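Long-range contacts in phage-related protein (Bacillus cereus, PDB 4JG2), which is of unknown function but probably binds single-stranded DNA, like related phage proteins: residues Ala61-Val66 with Asn129-Thr134; Thr36-Ser41 with Leu162-Phe167; Glu151-Cys156 with Ile185-Pro190; Asn43-Tyr48 with Asp119-Gly124. One frame throughout, in Å; residues are numbered along the deposited sequence.

Contact 1 (Ala61-Val66 with Asn129-Thr134); sequences AEKYSV and NANSKT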
loop_
_atom_site.group_PDB
_atom_site.type_symbol
_atom_site.label_atom_id
_atom_site.label_comp_id
_atom_site.label_asym_id
_atom_site.label_seq_id
_atom_site.Cartn_x
_atom_site.Cartn_y
_atom_site.Cartn_z
ATOM N N ALA A 61 2.557 15.674 4.511
ATOM C CA ALA A 61 4.019 15.590 4.561
ATOM C C ALA A 61 4.548 14.755 3.420
ATOM O O ALA A 61 3.906 13.769 3.019
ATOM C CB ALA A 61 4.456 15.002 5.877
ATOM N N GLU A 62 5.678 15.153 2.859
ATOM C CA GLU A 62 6.222 14.442 1.685
ATOM C C GLU A 62 6.589 13.009 2.065
ATOM O O GLU A 62 7.276 12.756 3.027
ATOM C CB GLU A 62 7.448 15.199 1.225
ATOM C CG GLU A 62 8.054 14.756 -0.035
ATOM C CD GLU A 62 9.153 15.715 -0.463
ATOM O OE1 GLU A 62 10.351 15.398 -0.232
ATOM O OE2 GLU A 62 8.820 16.846 -0.919
ATOM N N LYS A 63 6.063 12.073 1.282
ATOM C CA LYS A 63 6.220 10.646 1.522
ATOM C C LYS A 63 6.239 9.888 0.185
ATOM O O LYS A 63 5.725 10.353 -0.830
ATOM C CB LYS A 63 5.024 10.081 2.360
ATOM C CG LYS A 63 5.082 10.479 3.829
ATOM C CD LYS A 63 4.016 9.830 4.679
ATOM C CE LYS A 63 2.639 10.284 4.350
ATOM N NZ LYS A 63 2.400 11.704 4.623
ATOM N N TYR A 64 6.889 8.743 0.239
ATOM C CA TYR A 64 6.758 7.737 -0.815
ATOM C C TYR A 64 5.378 7.105 -0.662
ATOM O O TYR A 64 4.921 6.861 0.477
ATOM C CB TYR A 64 7.868 6.707 -0.733
ATOM C CG TYR A 64 9.254 7.305 -0.891
ATOM C CD1 TYR A 64 9.966 7.844 0.165
ATOM C CD2 TYR A 64 9.849 7.321 -2.143
ATOM C CE1 TYR A 64 11.177 8.450 -0.039
ATOM C CE2 TYR A 64 11.082 7.861 -2.367
ATOM C CZ TYR A 64 11.745 8.426 -1.303
ATOM O OH TYR A 64 12.998 8.990 -1.508
ATOM N N SER A 65 4.704 6.822 -1.760
ATOM C CA SER A 65 3.364 6.307 -1.663
ATOM C C SER A 65 2.972 5.622 -2.946
ATOM O O SER A 65 3.523 5.834 -4.012
ATOM C CB SER A 65 2.384 7.449 -1.373
ATOM O OG SER A 65 2.348 8.429 -2.436
ATOM N N VAL A 66 1.917 4.780 -2.837
ATOM C CA VAL A 66 1.288 4.143 -3.985
ATOM C C VAL A 66 -0.089 3.678 -3.523
ATOM O O VAL A 66 -0.258 3.311 -2.382
ATOM C CB VAL A 66 2.118 2.938 -4.503
ATOM C CG1 VAL A 66 2.426 1.939 -3.440
ATOM C CG2 VAL A 66 1.541 2.324 -5.753
ATOM N N ASN A 129 -4.041 2.552 0.259
ATOM C CA ASN A 129 -3.155 3.685 0.131
ATOM C C ASN A 129 -1.971 3.439 1.085
ATOM O O ASN A 129 -2.143 3.604 2.303
ATOM C CB ASN A 129 -3.859 4.975 0.395
ATOM C CG ASN A 129 -4.926 5.283 -0.638
ATOM O OD1 ASN A 129 -4.846 4.890 -1.798
ATOM N ND2 ASN A 129 -5.942 5.949 -0.186
ATOM N N ALA A 130 -0.837 3.054 0.572
ATOM C CA ALA A 130 0.335 2.752 1.352
ATOM C C ALA A 130 1.352 3.903 1.266
ATOM O O ALA A 130 1.515 4.501 0.210
ATOM C CB ALA A 130 1.001 1.459 0.902
ATOM N N ASN A 131 2.032 4.211 2.362
ATOM C CA ASN A 131 3.036 5.307 2.319
ATOM C C ASN A 131 4.157 5.046 3.295
ATOM O O ASN A 131 4.063 4.175 4.209
ATOM C CB ASN A 131 2.347 6.654 2.486
ATOM C CG ASN A 131 1.724 6.869 3.849
ATOM O OD1 ASN A 131 2.352 6.603 4.873
ATOM N ND2 ASN A 131 0.484 7.335 3.846
ATOM N N SER A 132 5.243 5.771 3.133
ATOM C CA SER A 132 6.405 5.682 4.018
ATOM C C SER A 132 7.206 6.964 3.856
ATOM O O SER A 132 7.173 7.598 2.822
ATOM C CB SER A 132 7.321 4.543 3.543
ATOM O OG SER A 132 8.488 4.456 4.323
ATOM N N LYS A 133 7.938 7.357 4.899
ATOM C CA LYS A 133 8.832 8.492 4.783
ATOM C C LYS A 133 10.111 8.159 3.990
ATOM O O LYS A 133 10.718 9.051 3.384
ATOM C CB LYS A 133 9.210 9.007 6.169
ATOM C CG LYS A 133 8.089 9.788 6.853
ATOM C CD LYS A 133 8.009 11.214 6.273
ATOM C CE LYS A 133 6.859 12.031 6.779
ATOM N NZ LYS A 133 7.022 12.476 8.195
ATOM N N THR A 134 10.550 6.910 4.105
ATOM C CA THR A 134 11.798 6.417 3.529
ATOM C C THR A 134 11.550 5.645 2.236
ATOM O O THR A 134 10.466 5.084 2.032
ATOM C CB THR A 134 12.575 5.592 4.538
ATOM O OG1 THR A 134 11.724 4.562 4.984
ATOM C CG2 THR A 134 13.097 6.436 5.754
HETATM O O HOH W 1 9.723 11.447 2.254
#

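Contact 2 (Thr36-Ser41 with Leu162-Phe167); sequences TKVVTS and LNFYAF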
loop_
_atom_site.group_PDB
_atom_site.type_symbol
_atom_site.label_atom_id
_atom_site.label_comp_id
_atom_site.label_asym_id
_atom_site.label_seq_id
_atom_site.Cartn_x
_atom_site.Cartn_y
_atom_site.Cartn_z
ATOM N N THR A 36 1.211 -8.625 10.932
ATOM C CA THR A 36 0.756 -7.385 10.345
ATOM C C THR A 36 1.369 -7.074 8.970
ATOM O O THR A 36 1.044 -6.053 8.371
ATOM C CB THR A 36 1.007 -6.219 11.328
ATOM O OG1 THR A 36 2.414 -6.121 11.612
ATOM C CG2 THR A 36 0.229 -6.368 12.593
ATOM N N LYS A 37 2.196 -7.977 8.475
ATOM C CA LYS A 37 2.865 -7.818 7.181
ATOM C C LYS A 37 2.182 -8.685 6.124
ATOM O O LYS A 37 1.930 -9.885 6.404
ATOM C CB LYS A 37 4.346 -8.197 7.314
ATOM C CG LYS A 37 5.134 -8.069 6.075
ATOM C CD LYS A 37 6.596 -8.478 6.333
ATOM C CE LYS A 37 7.336 -8.594 5.012
ATOM N NZ LYS A 37 8.656 -9.270 5.217
ATOM N N VAL A 38 1.896 -8.121 4.962
ATOM C CA VAL A 38 1.303 -8.848 3.826
ATOM C C VAL A 38 2.061 -8.485 2.575
ATOM O O VAL A 38 2.313 -7.308 2.324
ATOM C CB VAL A 38 -0.164 -8.448 3.606
ATOM C CG1 VAL A 38 -0.746 -9.188 2.358
ATOM C CG2 VAL A 38 -0.995 -8.712 4.858
ATOM N N VAL A 39 2.410 -9.478 1.786
ATOM C CA VAL A 39 2.988 -9.257 0.455
ATOM C C VAL A 39 1.914 -9.574 -0.576
ATOM O O VAL A 39 1.418 -10.709 -0.623
ATOM C CB VAL A 39 4.277 -10.049 0.226
ATOM C CG1 VAL A 39 4.948 -9.667 -1.081
ATOM C CG2 VAL A 39 5.269 -9.809 1.329
ATOM N N THR A 40 1.510 -8.584 -1.367
ATOM C CA THR A 40 0.410 -8.758 -2.338
ATOM C C THR A 40 0.828 -9.636 -3.512
ATOM O O THR A 40 2.015 -9.981 -3.654
ATOM C CB THR A 40 -0.140 -7.401 -2.791
ATOM O OG1 THR A 40 0.828 -6.784 -3.614
ATOM C CG2 THR A 40 -0.463 -6.482 -1.621
ATOM N N SER A 41 -0.163 -9.987 -4.320
ATOM C CA SER A 41 0.056 -10.935 -5.419
ATOM C C SER A 41 0.708 -10.352 -6.624
ATOM O O SER A 41 0.745 -9.118 -6.827
ATOM C CB SER A 41 -1.285 -11.627 -5.839
ATOM O OG SER A 41 -1.895 -10.833 -6.813
ATOM N N LEU A 162 3.443 -4.727 2.433
ATOM C CA LEU A 162 2.645 -3.840 3.233
ATOM C C LEU A 162 2.703 -4.173 4.695
ATOM O O LEU A 162 2.736 -5.357 5.057
ATOM C CB LEU A 162 1.162 -4.003 2.811
ATOM C CG LEU A 162 0.808 -3.778 1.335
ATOM C CD1 LEU A 162 -0.674 -4.069 1.130
ATOM C CD2 LEU A 162 1.203 -2.390 0.827
ATOM N N ASN A 163 2.721 -3.167 5.560
ATOM C CA ASN A 163 2.637 -3.419 6.993
ATOM C C ASN A 163 1.529 -2.554 7.520
ATOM O O ASN A 163 1.400 -1.381 7.223
ATOM C CB ASN A 163 3.937 -3.200 7.824
ATOM C CG ASN A 163 3.835 -3.729 9.303
ATOM O OD1 ASN A 163 4.140 -4.927 9.618
ATOM N ND2 ASN A 163 3.481 -2.813 10.237
ATOM N N PHE A 164 0.692 -3.169 8.295
ATOM C CA PHE A 164 -0.456 -2.486 8.881
ATOM C C PHE A 164 -0.208 -2.162 10.326
ATOM O O PHE A 164 0.332 -2.986 11.059
ATOM C CB PHE A 164 -1.687 -3.409 8.707
ATOM C CG PHE A 164 -2.062 -3.607 7.246
ATOM C CD1 PHE A 164 -1.553 -4.652 6.474
ATOM C CD2 PHE A 164 -2.840 -2.685 6.599
ATOM C CE1 PHE A 164 -1.871 -4.799 5.138
ATOM C CE2 PHE A 164 -3.162 -2.803 5.266
ATOM C CZ PHE A 164 -2.652 -3.858 4.549
ATOM N N TYR A 165 -0.665 -0.986 10.738
ATOM C CA TYR A 165 -0.403 -0.537 12.096
ATOM C C TYR A 165 -1.477 0.442 12.559
ATOM O O TYR A 165 -2.010 1.238 11.790
ATOM C CB TYR A 165 1.010 0.090 12.242
ATOM C CG TYR A 165 1.239 1.310 11.387
ATOM C CD1 TYR A 165 1.716 1.207 10.051
ATOM C CD2 TYR A 165 1.017 2.576 11.863
ATOM C CE1 TYR A 165 1.961 2.333 9.312
ATOM C CE2 TYR A 165 1.229 3.714 11.082
ATOM C CZ TYR A 165 1.700 3.559 9.830
ATOM O OH TYR A 165 1.889 4.701 9.098
ATOM N N ALA A 166 -1.748 0.452 13.844
ATOM C CA ALA A 166 -2.682 1.396 14.464
ATOM C C ALA A 166 -2.100 2.777 14.425
ATOM O O ALA A 166 -0.889 2.969 14.623
ATOM C CB ALA A 166 -3.017 1.001 15.879
ATOM N N PHE A 167 -2.969 3.790 14.267
ATOM C CA PHE A 167 -2.513 5.183 14.269
ATOM C C PHE A 167 -3.606 6.098 14.820
ATOM O O PHE A 167 -4.791 5.783 14.776
ATOM C CB PHE A 167 -2.106 5.685 12.844
ATOM C CG PHE A 167 -3.266 6.086 11.998
ATOM C CD1 PHE A 167 -4.086 5.123 11.435
ATOM C CD2 PHE A 167 -3.610 7.414 11.841
ATOM C CE1 PHE A 167 -5.180 5.498 10.675
ATOM C CE2 PHE A 167 -4.706 7.800 11.116
ATOM C CZ PHE A 167 -5.522 6.803 10.571
HETATM O O HOH W 2 2.470 -3.290 12.811
#

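Contact 3 (Glu151-Cys156 with Ile185-Pro190); sequences EVYSGC and IRDGEP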
loop_
_atom_site.group_PDB
_atom_site.type_symbol
_atom_site.label_atom_id
_atom_site.label_comp_id
_atom_site.label_asym_id
_atom_site.label_seq_id
_atom_site.Cartn_x
_atom_site.Cartn_y
_atom_site.Cartn_z
ATOM N N GLU A 151 11.060 1.290 -15.858
ATOM C CA GLU A 151 10.460 -0.040 -15.651
ATOM C C GLU A 151 9.349 -0.090 -14.618
ATOM O O GLU A 151 8.630 -1.087 -14.568
ATOM C CB GLU A 151 11.536 -1.062 -15.296
ATOM C CG GLU A 151 12.579 -1.254 -16.415
ATOM C CD GLU A 151 11.969 -1.569 -17.765
ATOM O OE1 GLU A 151 11.090 -2.438 -17.806
ATOM O OE2 GLU A 151 12.374 -0.914 -18.772
ATOM N N VAL A 152 9.192 0.916 -13.772
ATOM C CA VAL A 152 8.115 0.917 -12.748
ATOM C C VAL A 152 7.406 2.278 -12.769
ATOM O O VAL A 152 8.054 3.278 -12.575
ATOM C CB VAL A 152 8.661 0.576 -11.343
ATOM C CG1 VAL A 152 7.519 0.349 -10.391
ATOM C CG2 VAL A 152 9.553 -0.656 -11.386
ATOM N N TYR A 153 6.111 2.215 -12.970
ATOM C CA TYR A 153 5.282 3.389 -13.274
ATOM C C TYR A 153 3.837 3.062 -12.959
ATOM O O TYR A 153 3.477 1.883 -12.857
ATOM C CB TYR A 153 5.445 3.778 -14.785
ATOM C CG TYR A 153 5.190 2.620 -15.711
ATOM C CD1 TYR A 153 6.225 1.725 -16.004
ATOM C CD2 TYR A 153 3.912 2.324 -16.157
ATOM C CE1 TYR A 153 5.987 0.592 -16.751
ATOM C CE2 TYR A 153 3.679 1.161 -16.877
ATOM C CZ TYR A 153 4.710 0.290 -17.133
ATOM O OH TYR A 153 4.461 -0.896 -17.791
ATOM N N SER A 154 3.005 4.080 -12.783
ATOM C CA SER A 154 1.582 3.887 -12.572
ATOM C C SER A 154 1.003 3.096 -13.741
ATOM O O SER A 154 1.109 3.519 -14.887
ATOM C CB SER A 154 0.874 5.202 -12.466
ATOM O OG SER A 154 1.411 5.984 -11.406
ATOM N N GLY A 155 0.339 1.984 -13.417
ATOM C CA GLY A 155 -0.291 1.126 -14.385
ATOM C C GLY A 155 0.348 -0.261 -14.481
ATOM O O GLY A 155 -0.277 -1.187 -15.020
ATOM N N CYS A 156 1.616 -0.410 -14.071
ATOM C CA CYS A 156 2.289 -1.700 -14.132
ATOM C C CYS A 156 1.806 -2.586 -12.958
ATOM O O CYS A 156 1.194 -2.121 -11.998
ATOM C CB CYS A 156 3.820 -1.566 -14.095
ATOM S SG CYS A 156 4.524 -1.254 -12.429
ATOM N N ILE A 185 6.530 -7.072 -11.793
ATOM C CA ILE A 185 6.183 -8.351 -12.445
ATOM C C ILE A 185 5.919 -8.178 -13.928
ATOM O O ILE A 185 6.556 -8.892 -14.721
ATOM C CB ILE A 185 4.961 -8.999 -11.774
ATOM C CG1 ILE A 185 5.241 -9.267 -10.298
ATOM C CG2 ILE A 185 4.602 -10.294 -12.514
ATOM C CD1 ILE A 185 6.345 -10.223 -9.968
ATOM N N ARG A 186 5.059 -7.279 -14.335
ATOM C CA ARG A 186 4.739 -7.131 -15.776
ATOM C C ARG A 186 4.227 -5.751 -16.076
ATOM O O ARG A 186 3.731 -5.036 -15.198
ATOM C CB ARG A 186 3.802 -8.197 -16.323
ATOM C CG ARG A 186 2.495 -8.185 -15.753
ATOM C CD ARG A 186 1.619 -9.323 -16.281
ATOM N NE ARG A 186 0.284 -9.249 -15.669
ATOM C CZ ARG A 186 -0.789 -8.643 -16.199
ATOM N NH1 ARG A 186 -0.748 -8.075 -17.403
ATOM N NH2 ARG A 186 -1.920 -8.644 -15.519
ATOM N N ASP A 187 4.414 -5.342 -17.313
ATOM C CA ASP A 187 3.950 -4.051 -17.786
ATOM C C ASP A 187 2.446 -4.043 -17.823
ATOM O O ASP A 187 1.807 -5.079 -17.910
ATOM C CB ASP A 187 4.523 -3.741 -19.197
ATOM C CG ASP A 187 6.015 -3.504 -19.130
ATOM O OD1 ASP A 187 6.769 -4.021 -20.009
ATOM O OD2 ASP A 187 6.473 -2.812 -18.203
ATOM N N GLY A 188 1.915 -2.848 -17.702
ATOM C CA GLY A 188 0.479 -2.596 -17.890
ATOM C C GLY A 188 0.330 -1.240 -18.567
ATOM O O GLY A 188 1.317 -0.460 -18.662
ATOM N N GLU A 189 -0.875 -0.931 -18.996
ATOM C CA GLU A 189 -1.086 0.350 -19.638
ATOM C C GLU A 189 -0.845 1.472 -18.629
ATOM O O GLU A 189 -1.303 1.409 -17.491
ATOM C CB GLU A 189 -2.502 0.469 -20.228
ATOM C CG GLU A 189 -2.731 -0.054 -21.627
ATOM C CD GLU A 189 -2.003 0.898 -22.653
ATOM O OE1 GLU A 189 -2.398 2.103 -23.009
ATOM O OE2 GLU A 189 -0.952 0.425 -23.032
ATOM N N PRO A 190 -0.153 2.536 -19.042
ATOM C CA PRO A 190 0.108 3.610 -18.105
ATOM C C PRO A 190 -1.190 4.304 -17.655
ATOM O O PRO A 190 -2.153 4.466 -18.460
ATOM C CB PRO A 190 1.068 4.515 -18.871
ATOM C CG PRO A 190 1.685 3.596 -19.899
ATOM C CD PRO A 190 0.596 2.730 -20.297
HETATM O O HOH W 3 8.772 -1.405 -18.599
#

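Contact 4 (Asn43-Tyr48 with Asp119-Gly124); sequences NTRLSY and DEAYKG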
loop_
_atom_site.group_PDB
_atom_site.type_symbol
_atom_site.label_atom_id
_atom_site.label_comp_id
_atom_site.label_asym_id
_atom_site.label_seq_id
_atom_site.Cartn_x
_atom_site.Cartn_y
_atom_site.Cartn_z
ATOM N N ASN A 43 -0.695 -10.112 -9.307
ATOM C CA ASN A 43 -1.763 -9.426 -10.079
ATOM C C ASN A 43 -2.143 -8.080 -9.532
ATOM O O ASN A 43 -3.059 -7.434 -10.010
ATOM C CB ASN A 43 -2.977 -10.333 -10.177
ATOM C CG ASN A 43 -2.634 -11.611 -10.868
ATOM O OD1 ASN A 43 -2.114 -11.606 -11.965
ATOM N ND2 ASN A 43 -2.839 -12.659 -10.196
ATOM N N THR A 44 -1.337 -7.588 -8.591
ATOM C CA THR A 44 -1.524 -6.259 -7.996
ATOM C C THR A 44 -1.119 -5.190 -9.022
ATOM O O THR A 44 -0.074 -5.319 -9.667
ATOM C CB THR A 44 -0.574 -6.060 -6.808
ATOM O OG1 THR A 44 -0.787 -7.103 -5.879
ATOM C CG2 THR A 44 -0.720 -4.748 -6.199
ATOM N N ARG A 45 -1.951 -4.166 -9.207
ATOM C CA ARG A 45 -1.631 -3.070 -10.115
ATOM C C ARG A 45 -1.296 -1.813 -9.310
ATOM O O ARG A 45 -1.875 -1.592 -8.244
ATOM C CB ARG A 45 -2.789 -2.806 -11.083
ATOM C CG ARG A 45 -2.403 -2.005 -12.300
ATOM C CD ARG A 45 -3.553 -1.861 -13.278
ATOM N NE ARG A 45 -3.143 -1.180 -14.508
ATOM C CZ ARG A 45 -3.973 -0.645 -15.379
ATOM N NH1 ARG A 45 -5.287 -0.750 -15.159
ATOM N NH2 ARG A 45 -3.561 -0.050 -16.462
ATOM N N LEU A 46 -0.363 -0.995 -9.800
ATOM C CA LEU A 46 0.027 0.235 -9.100
ATOM C C LEU A 46 -0.708 1.412 -9.683
ATOM O O LEU A 46 -0.717 1.643 -10.918
ATOM C CB LEU A 46 1.540 0.452 -9.228
ATOM C CG LEU A 46 2.421 -0.717 -8.836
ATOM C CD1 LEU A 46 3.864 -0.324 -8.872
ATOM C CD2 LEU A 46 2.063 -1.278 -7.468
ATOM N N SER A 47 -1.286 2.246 -8.805
ATOM C CA SER A 47 -1.916 3.496 -9.172
ATOM C C SER A 47 -1.239 4.621 -8.383
ATOM O O SER A 47 -0.864 4.437 -7.213
ATOM C CB SER A 47 -3.426 3.444 -8.843
ATOM O OG SER A 47 -4.083 4.681 -8.828
ATOM N N TYR A 48 -1.097 5.802 -8.983
ATOM C CA TYR A 48 -0.505 6.933 -8.311
ATOM C C TYR A 48 0.833 6.527 -7.693
ATOM O O TYR A 48 1.119 6.759 -6.496
ATOM C CB TYR A 48 -1.463 7.595 -7.302
ATOM C CG TYR A 48 -2.764 8.023 -7.899
ATOM C CD1 TYR A 48 -2.822 8.876 -8.970
ATOM C CD2 TYR A 48 -3.945 7.575 -7.372
ATOM C CE1 TYR A 48 -4.043 9.309 -9.468
ATOM C CE2 TYR A 48 -5.139 7.968 -7.879
ATOM C CZ TYR A 48 -5.185 8.859 -8.922
ATOM O OH TYR A 48 -6.378 9.287 -9.497
ATOM N N ASP A 119 -13.240 5.255 -11.371
ATOM C CA ASP A 119 -12.113 5.155 -12.316
ATOM C C ASP A 119 -12.150 3.734 -12.791
ATOM O O ASP A 119 -12.240 2.814 -11.998
ATOM C CB ASP A 119 -10.714 5.377 -11.689
ATOM C CG ASP A 119 -10.459 6.796 -11.205
ATOM O OD1 ASP A 119 -10.886 7.141 -10.103
ATOM O OD2 ASP A 119 -9.730 7.534 -11.899
ATOM N N GLU A 120 -12.012 3.543 -14.076
ATOM C CA GLU A 120 -12.050 2.221 -14.672
ATOM C C GLU A 120 -10.970 1.257 -14.135
ATOM O O GLU A 120 -11.241 0.098 -13.950
ATOM C CB GLU A 120 -12.109 2.293 -16.181
ATOM C CG GLU A 120 -13.450 2.940 -16.644
ATOM C CD GLU A 120 -14.788 2.243 -16.271
ATOM O OE1 GLU A 120 -14.873 1.047 -16.400
ATOM O OE2 GLU A 120 -15.791 2.971 -15.959
ATOM N N ALA A 121 -9.770 1.764 -13.784
ATOM C CA ALA A 121 -8.717 0.871 -13.274
ATOM C C ALA A 121 -9.064 0.272 -11.924
ATOM O O ALA A 121 -8.500 -0.758 -11.495
ATOM C CB ALA A 121 -7.366 1.578 -13.121
ATOM N N TYR A 122 -9.923 0.961 -11.157
ATOM C CA TYR A 122 -10.323 0.565 -9.829
ATOM C C TYR A 122 -11.510 -0.431 -9.837
ATOM O O TYR A 122 -11.782 -1.039 -8.808
ATOM C CB TYR A 122 -10.641 1.788 -8.975
ATOM C CG TYR A 122 -9.432 2.548 -8.454
ATOM C CD1 TYR A 122 -8.558 3.213 -9.296
ATOM C CD2 TYR A 122 -9.170 2.639 -7.088
ATOM C CE1 TYR A 122 -7.449 3.874 -8.812
ATOM C CE2 TYR A 122 -8.058 3.323 -6.609
ATOM C CZ TYR A 122 -7.226 3.935 -7.466
ATOM O OH TYR A 122 -6.122 4.628 -6.971
ATOM N N LYS A 123 -12.246 -0.498 -10.944
ATOM C CA LYS A 123 -13.383 -1.446 -11.009
ATOM C C LYS A 123 -12.863 -2.865 -10.760
ATOM O O LYS A 123 -11.799 -3.245 -11.283
ATOM C CB LYS A 123 -14.129 -1.335 -12.322
ATOM C CG LYS A 123 -14.738 0.039 -12.579
ATOM C CD LYS A 123 -15.677 0.553 -11.457
ATOM C CE LYS A 123 -16.328 1.946 -11.745
ATOM N NZ LYS A 123 -16.938 2.491 -10.482
ATOM N N GLY A 124 -13.621 -3.656 -9.982
ATOM C CA GLY A 124 -13.214 -4.986 -9.700
ATOM C C GLY A 124 -12.019 -5.130 -8.774
ATOM O O GLY A 124 -11.488 -6.242 -8.666
HETATM O O HOH W 4 -6.919 -2.225 -13.259
HETATM O O HOH W 5 -8.658 7.675 -8.568
#

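Contact 1 (Ala61-Val66 with Asn129-Thr134)
Two donors from one strand converge on the carbonyl oxygen Y64 O: the backbone amide S132 N, at 2.9 Å, and the carbon N131 CA, whose C-H...O contact to it measures 3.1 Å. The pair is reciprocal: Y64 N bonds back to S132 O at 2.8 Å. Two residues further along, V66 and A130 repeat the exchange, so Y64-S132 and V66-A130 are hydrogen-bonded pairs on either side of the non-hydrogen-bonded pair S65-N131.

On the face of S65 and N131, the lysine chain of K63 bends at its last two torsions (-67° and -65°), which lays K63 CE 3.6 Å from N131 CG and returns NZ to A61 O at 3.0 Å. On the other face, the Y64 ring meets the turn after the strand with its edge: CE1 lies 3.5 Å from K133 O. A water joins E62 O and K133 O, donating to both, where the regular pairing has ended. V66 and A130 also touch L179 on strand 175-186. This is the reciprocal bonding of two antiparallel neighbours, 63-71 and 125-132, the central pair of a four-stranded sheet in a chain assigned to a phage ssDNA-binding family.

Contact 2 (Thr36-Ser41 with Leu162-Phe167)
T36 turns its hydroxyl into the space between its backbone N and carbonyl carbon (chi1 60°), while N163 swings its amide away from its own N (chi1 -170°), and these two choices bring T36 OG1 to 2.9 Å from N163 OD1. Whether the single hydroxyl proton serves this oxygen is not settled, since N34 OD1 also bonds to T36 OG1, and N163 has a second conformer. A water ties the same corner together: it donates to T36 OG1 and F164 O and, in the conformer described, accepts from N163 ND2 at 2.8 Å.

Beside this polar corner runs the regular antiparallel bonding. F164 N reaches T36 O at 2.9 Å, and V38 and L162 bond reciprocally, V38 N to L162 O and L162 N to V38 O (2.8 Å). The K37-N163 pair between them is non-hydrogen-bonded and is closed by the contact of K37 CA with L162 O, 3.3 Å.

V38, L162 and F164 make the other face largely apolar. F164 presents the edge of its ring, with CE1 4.0 Å from V38 CG2 and T36 O also near the ring plane. Further on, the T40 and L162 side chains cross at about a right angle, T40 CG2 touching L162 CD1 at 3.7 Å. Helix 75-96 covers this side, A84 meeting both V38 and F164, while L162 packs on C177 of strand 175-186 and on V128 and A130 of strand 125-132.

Contact 3 (Glu151-Cys156 with Ile185-Pro190)
Y153, D187 and P190 lose the most surface here, and the tyrosine is the hub. Its hydroxyl donates to D187 OD2 at 2.8 Å and accepts the backbone N-H of G188 at 3.2 Å, so the single phenolic oxygen links side chain and main chain of the same short loop. The tyrosine comes to OD2 from the anti side, 33° out of the carboxylate plane, with ring and carboxylate planes 30° apart. The same ring edge is met by G188 O, 3.4 Å from Y153 CE2, while C156 CB lies over one face toward the rim.

D187 has further partners. K184 NZ makes a salt bridge to its OD2, and a water donates to that oxygen and to E151 OE1; lysine and water together would be expected to ease the closeness of the two acidic groups.

P190 supplies the other flank. Its CA gives a C-H...O contact to S154 O at 3.4 Å, and its CG lies 4.4 Å from Y153 CE2. Between the flanks the two backbones run close at the glycines, joined by two more C-H...O contacts: G155 CA lies 3.3 Å from E189 O, and G188 CA lies 3.3 Å from G155 O. Outside, R45 bonds to both G155 O and E189 O. The geometry is that of a type II turn, Y153 to C156 with glycine at its third position, set against a strand end where I185 and R186 face Y157 as a classic beta bulge.

Contact 4 (Asn43-Tyr48 with Asp119-Gly124)
The Y122 ring is met at its edge, near its own plane, by S47 OG, while its hydroxyl comes obliquely upon the Y48 ring, OH lying 3.6 Å from Y48 CE2; the two tyrosine side chains cross at about a right angle. In this way a loop, turned at D119-Y122 by Y122 N bonding to D119 O at 3.1 Å, is laid against strand 45-50, an outermost strand of the four-stranded antiparallel sheet. Elsewhere, R194 makes a cation-pi contact with Y48, and F127 meets Y122 edge to face.

The direct polar link is between hydroxyls. S47 OG and Y122 OH are 2.8 Å apart, and either may donate; with S47 OG swung away from its backbone N (chi1 164°), the oxygen is directed at the tyrosine. Y48 adds a longer bridge: a water in the plane of its ring, 2.9 Å from Y48 OH, donates to OD1 in the D119 conformer described.

R45 bonds through NE to G155 O and through NH2 to E189 O, leaving NH1 for this contact. Extended from CG to NE, it brings NH1 3.7 Å from A121 CB, and a water in the guanidinium plane accepts a hydrogen bond from R45 NH1 at 2.9 Å and donates one to A121 O at 2.8 Å.

Along the chain, contact 2 opens first and encloses contacts 1 and 4, whose segments alternate with each other; contact 3 follows both and alternates with contact 2. Contacts 1 and 4 meet on the antiparallel sheet, where strands 45-50 and 63-71 are neighbours and V66 CG2 packs against L46 CB. Contacts 2 and 3, centres about 22 Å apart, reach strands 157-169 and 175-186 of the mixed sheet. A130 CB against L162 CD2 joins contacts 1 and 2. Contacts 3 and 4 are closest, centres about 11 Å apart, linked by a probable hydrogen bond from G155 N to L46 O. Distant parts of the sequence are thus tied into one compact body across two sheets.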